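Local coordinates for peptidase S9 prolyl oligopeptidase catalytic domain-containing protein (PDB 4HXF), which is a self-compartmentalizing hexameric serine protease of the acylaminoacyl peptidase type, joining a beta-propeller to an alpha/beta-hydrolase domain that probably carries out peptide cleavage, at residues I381-Y392 and Y408-N419. Numbering follows the deposited sequence.
Sequences IVFVHGGPKGMY and YYIVYVNPRGSN. With Y3A (N-[(benzyloxy)carbonyl]glycyl-N-[(2S,3R)-4-chloro-3-hydroxy-1-phenylbutan-2-yl]glycinamide), chain B.
H385 and S418 meet in the loops that follow two parallel strands, 378-384 and 409-413, of a beta-alpha-beta unit in the alpha/beta-hydrolase sheet. NE2 of H385 donates to S418 OG at 2.7 Å, bent to 136° although the hydroxyl lies in the ring plane. That hydroxyl in turn donates to P415 O, in the carbonyl plane on a lone pair. The other ring nitrogen, ND1, donates to G386 O at 2.7 Å; a leucine in place of H385 would probably leave both S418 OG and G386 O without these mates and let the 386-390 loop shift. Within that loop G387 holds the bound inhibitor twice, G387 N donating to O4 of Y3A and G387 O accepting from its N4. N414 pins the returning chain: its OD1 takes Y392 N at 2.9 Å while its ND2 gives to Y392 O. With CG of Y412 wedged between its backbone N and carbonyl carbon (chi1 58°), the ring turns its edge to the face of Y392. Further back, backbone bonds pair the strands, M400 of helix 398-405 packs on F383 and I410, and I381 CD1 sits over the Y408 ring face, 4.0 Å from its centroid.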
# COMPACT_ATOMS: atom_id res chain seq x y z
N ILE A 381 -16.42 31.07 -39.01
CA ILE A 381 -17.12 30.50 -37.88
C ILE A 381 -17.91 31.59 -37.14
O ILE A 381 -17.27 32.60 -36.66
CB ILE A 381 -16.20 29.86 -36.85
CG1 ILE A 381 -15.39 28.73 -37.55
CG2 ILE A 381 -17.03 29.18 -35.73
CD1 ILE A 381 -14.24 28.11 -36.73
N VAL A 382 -19.22 31.38 -37.05
CA VAL A 382 -20.10 32.25 -36.26
C VAL A 382 -20.16 31.70 -34.85
O VAL A 382 -20.54 30.51 -34.66
CB VAL A 382 -21.48 32.34 -36.86
CG1 VAL A 382 -22.39 33.28 -36.01
CG2 VAL A 382 -21.39 32.89 -38.31
N PHE A 383 -19.80 32.53 -33.84
CA PHE A 383 -19.95 32.14 -32.48
C PHE A 383 -21.18 32.83 -31.84
O PHE A 383 -21.39 34.01 -32.09
CB PHE A 383 -18.75 32.54 -31.62
CG PHE A 383 -17.54 31.63 -31.78
CD1 PHE A 383 -17.17 30.79 -30.73
CD2 PHE A 383 -16.77 31.67 -32.93
CE1 PHE A 383 -16.03 30.01 -30.87
CE2 PHE A 383 -15.60 30.90 -33.08
CZ PHE A 383 -15.28 30.06 -32.04
N VAL A 384 -21.93 32.09 -31.03
CA VAL A 384 -23.08 32.64 -30.35
C VAL A 384 -22.90 32.46 -28.88
O VAL A 384 -22.74 31.33 -28.35
CB VAL A 384 -24.40 31.88 -30.79
CG1 VAL A 384 -25.65 32.49 -30.05
CG2 VAL A 384 -24.54 31.97 -32.34
N HIS A 385 -23.00 33.57 -28.14
CA HIS A 385 -22.78 33.46 -26.69
C HIS A 385 -24.01 32.87 -25.98
O HIS A 385 -25.17 32.85 -26.53
CB HIS A 385 -22.42 34.83 -26.01
CG HIS A 385 -23.48 35.91 -26.06
ND1 HIS A 385 -24.65 35.84 -25.29
CD2 HIS A 385 -23.48 37.14 -26.68
CE1 HIS A 385 -25.35 36.93 -25.50
NE2 HIS A 385 -24.67 37.77 -26.34
N GLY A 386 -23.74 32.40 -24.75
CA GLY A 386 -24.82 31.82 -23.92
C GLY A 386 -25.74 32.86 -23.24
O GLY A 386 -25.63 34.11 -23.48
N GLY A 387 -26.58 32.36 -22.36
CA GLY A 387 -27.39 33.21 -21.59
C GLY A 387 -28.85 32.80 -21.64
O GLY A 387 -29.21 31.84 -21.03
N PRO A 388 -29.72 33.61 -22.26
CA PRO A 388 -29.44 34.56 -23.33
C PRO A 388 -28.79 35.82 -22.86
O PRO A 388 -28.20 36.50 -23.67
CB PRO A 388 -30.80 34.88 -23.99
CG PRO A 388 -31.82 34.25 -23.13
CD PRO A 388 -31.16 33.21 -22.24
N LYS A 389 -28.86 36.17 -21.58
CA LYS A 389 -28.28 37.44 -21.09
C LYS A 389 -26.77 37.25 -20.75
O LYS A 389 -26.23 37.80 -19.75
CB LYS A 389 -29.04 37.94 -19.85
CG LYS A 389 -28.84 39.46 -19.61
CD LYS A 389 -29.57 39.92 -18.35
CE LYS A 389 -29.33 41.36 -18.12
NZ LYS A 389 -29.84 41.87 -16.78
N GLY A 390 -26.05 36.61 -21.69
CA GLY A 390 -24.61 36.73 -21.78
C GLY A 390 -24.14 37.94 -22.57
O GLY A 390 -24.96 38.74 -23.01
N MET A 391 -22.83 38.05 -22.78
CA MET A 391 -22.34 39.20 -23.50
C MET A 391 -20.97 38.88 -24.09
O MET A 391 -20.09 38.35 -23.36
CB MET A 391 -22.22 40.38 -22.55
CG MET A 391 -21.91 41.71 -23.29
SD MET A 391 -21.70 43.11 -22.20
CE MET A 391 -20.10 42.68 -21.50
N TYR A 392 -20.81 39.12 -25.39
CA TYR A 392 -19.51 39.07 -26.02
C TYR A 392 -18.95 40.51 -26.12
O TYR A 392 -19.66 41.50 -26.03
CB TYR A 392 -19.60 38.58 -27.48
CG TYR A 392 -19.64 37.05 -27.65
CD1 TYR A 392 -20.34 36.50 -28.71
CD2 TYR A 392 -18.88 36.21 -26.87
CE1 TYR A 392 -20.40 35.13 -28.91
CE2 TYR A 392 -18.90 34.82 -27.08
CZ TYR A 392 -19.65 34.31 -28.14
OH TYR A 392 -19.65 32.95 -28.30
N TYR A 408 -9.44 30.90 -40.14
CA TYR A 408 -10.89 31.20 -40.15
C TYR A 408 -11.22 32.64 -39.77
O TYR A 408 -10.62 33.19 -38.86
CB TYR A 408 -11.72 30.29 -39.23
CG TYR A 408 -11.64 28.79 -39.42
CD1 TYR A 408 -10.52 28.04 -39.03
CD2 TYR A 408 -12.68 28.11 -40.06
CE1 TYR A 408 -10.41 26.69 -39.27
CE2 TYR A 408 -12.55 26.73 -40.29
CZ TYR A 408 -11.49 26.04 -39.87
OH TYR A 408 -11.41 24.69 -40.08
N TYR A 409 -12.14 33.23 -40.51
CA TYR A 409 -12.87 34.39 -39.98
C TYR A 409 -13.65 33.93 -38.76
O TYR A 409 -14.23 32.85 -38.74
CB TYR A 409 -13.87 34.95 -40.98
CG TYR A 409 -13.28 35.90 -42.01
CD1 TYR A 409 -12.87 35.41 -43.25
CD2 TYR A 409 -13.16 37.26 -41.75
CE1 TYR A 409 -12.43 36.28 -44.25
CE2 TYR A 409 -12.69 38.13 -42.71
CZ TYR A 409 -12.33 37.62 -43.96
OH TYR A 409 -11.88 38.59 -44.89
N ILE A 410 -13.75 34.82 -37.79
CA ILE A 410 -14.57 34.62 -36.59
C ILE A 410 -15.55 35.82 -36.57
O ILE A 410 -15.14 36.99 -36.76
CB ILE A 410 -13.68 34.73 -35.33
CG1 ILE A 410 -12.41 33.85 -35.45
CG2 ILE A 410 -14.46 34.44 -34.06
CD1 ILE A 410 -12.69 32.34 -35.66
N VAL A 411 -16.82 35.49 -36.39
CA VAL A 411 -17.84 36.55 -36.34
C VAL A 411 -18.77 36.29 -35.18
O VAL A 411 -19.17 35.19 -34.90
CB VAL A 411 -18.60 36.73 -37.67
CG1 VAL A 411 -19.37 35.57 -38.11
CG2 VAL A 411 -19.56 37.98 -37.59
N TYR A 412 -19.14 37.35 -34.49
CA TYR A 412 -19.99 37.20 -33.30
C TYR A 412 -20.69 38.56 -32.94
O TYR A 412 -20.13 39.65 -33.20
CB TYR A 412 -19.16 36.71 -32.12
CG TYR A 412 -17.94 37.51 -31.66
CD1 TYR A 412 -16.67 37.30 -32.17
CD2 TYR A 412 -18.08 38.50 -30.73
CE1 TYR A 412 -15.63 38.06 -31.73
CE2 TYR A 412 -16.96 39.23 -30.25
CZ TYR A 412 -15.74 38.94 -30.77
OH TYR A 412 -14.70 39.71 -30.26
N VAL A 413 -21.93 38.47 -32.46
CA VAL A 413 -22.69 39.70 -32.16
C VAL A 413 -23.32 39.59 -30.80
O VAL A 413 -23.40 38.52 -30.19
CB VAL A 413 -23.80 39.98 -33.25
CG1 VAL A 413 -23.13 39.84 -34.69
CG2 VAL A 413 -25.07 39.00 -33.10
N ASN A 414 -23.88 40.74 -30.35
CA ASN A 414 -24.74 40.73 -29.15
C ASN A 414 -26.20 40.94 -29.59
O ASN A 414 -26.66 42.09 -29.79
CB ASN A 414 -24.29 41.82 -28.18
CG ASN A 414 -23.10 41.41 -27.33
OD1 ASN A 414 -22.97 40.22 -26.99
ND2 ASN A 414 -22.23 42.39 -26.91
N PRO A 415 -26.94 39.85 -29.77
CA PRO A 415 -28.34 40.04 -30.24
C PRO A 415 -29.17 40.58 -29.09
O PRO A 415 -28.73 40.55 -27.90
CB PRO A 415 -28.80 38.62 -30.57
CG PRO A 415 -27.89 37.77 -29.81
CD PRO A 415 -26.54 38.43 -29.63
N ARG A 416 -30.38 41.05 -29.37
CA ARG A 416 -31.28 41.34 -28.27
C ARG A 416 -31.48 40.13 -27.37
O ARG A 416 -31.37 38.96 -27.75
CB ARG A 416 -32.64 41.84 -28.84
CG ARG A 416 -33.56 40.71 -29.43
CD ARG A 416 -34.65 41.34 -30.30
NE ARG A 416 -34.04 41.91 -31.50
CZ ARG A 416 -34.51 42.89 -32.21
NH1 ARG A 416 -35.70 43.44 -31.95
NH2 ARG A 416 -33.84 43.33 -33.24
N GLY A 417 -31.55 40.48 -26.09
CA GLY A 417 -31.44 39.54 -25.01
C GLY A 417 -30.10 39.61 -24.30
O GLY A 417 -30.01 39.16 -23.14
N SER A 418 -29.03 40.09 -24.95
CA SER A 418 -27.70 40.13 -24.36
C SER A 418 -27.65 41.11 -23.20
O SER A 418 -28.42 42.14 -23.15
CB SER A 418 -26.69 40.57 -25.35
OG SER A 418 -26.58 39.72 -26.51
N ASN A 419 -26.73 40.85 -22.31
CA ASN A 419 -26.29 41.89 -21.35
C ASN A 419 -25.48 42.97 -21.99
O ASN A 419 -24.99 42.83 -23.10
CB ASN A 419 -25.46 41.24 -20.21
CG ASN A 419 -25.73 41.89 -18.86
OD1 ASN A 419 -26.23 43.02 -18.78
ND2 ASN A 419 -25.48 41.13 -17.79
N3 Y3A B . -27.44 31.80 -16.34
CA3 Y3A B . -28.38 31.40 -17.42
C3 Y3A B . -27.90 30.01 -17.86
O3 Y3A B . -27.22 29.22 -17.24
C4 Y3A B . -26.29 28.68 -20.55
O4 Y3A B . -26.40 29.74 -21.43
CA4 Y3A B . -27.66 28.46 -19.92
N4 Y3A B . -28.08 29.78 -19.38
CB4 Y3A B . -28.82 28.17 -20.90
CG4 Y3A B . -30.14 27.97 -20.24
CD1 Y3A B . -30.45 26.93 -19.35
CD2 Y3A B . -31.19 28.83 -20.56
CE1 Y3A B . -31.69 26.77 -18.77
CE2 Y3A B . -32.44 28.69 -19.98
CZ4 Y3A B . -32.68 27.70 -19.08
C15 Y3A B . -25.06 28.53 -19.58
O HOH W 1 -23.30 35.93 -32.37
O HOH W 2 -24.18 35.83 -29.64
O HOH W 3 -24.08 38.55 -18.39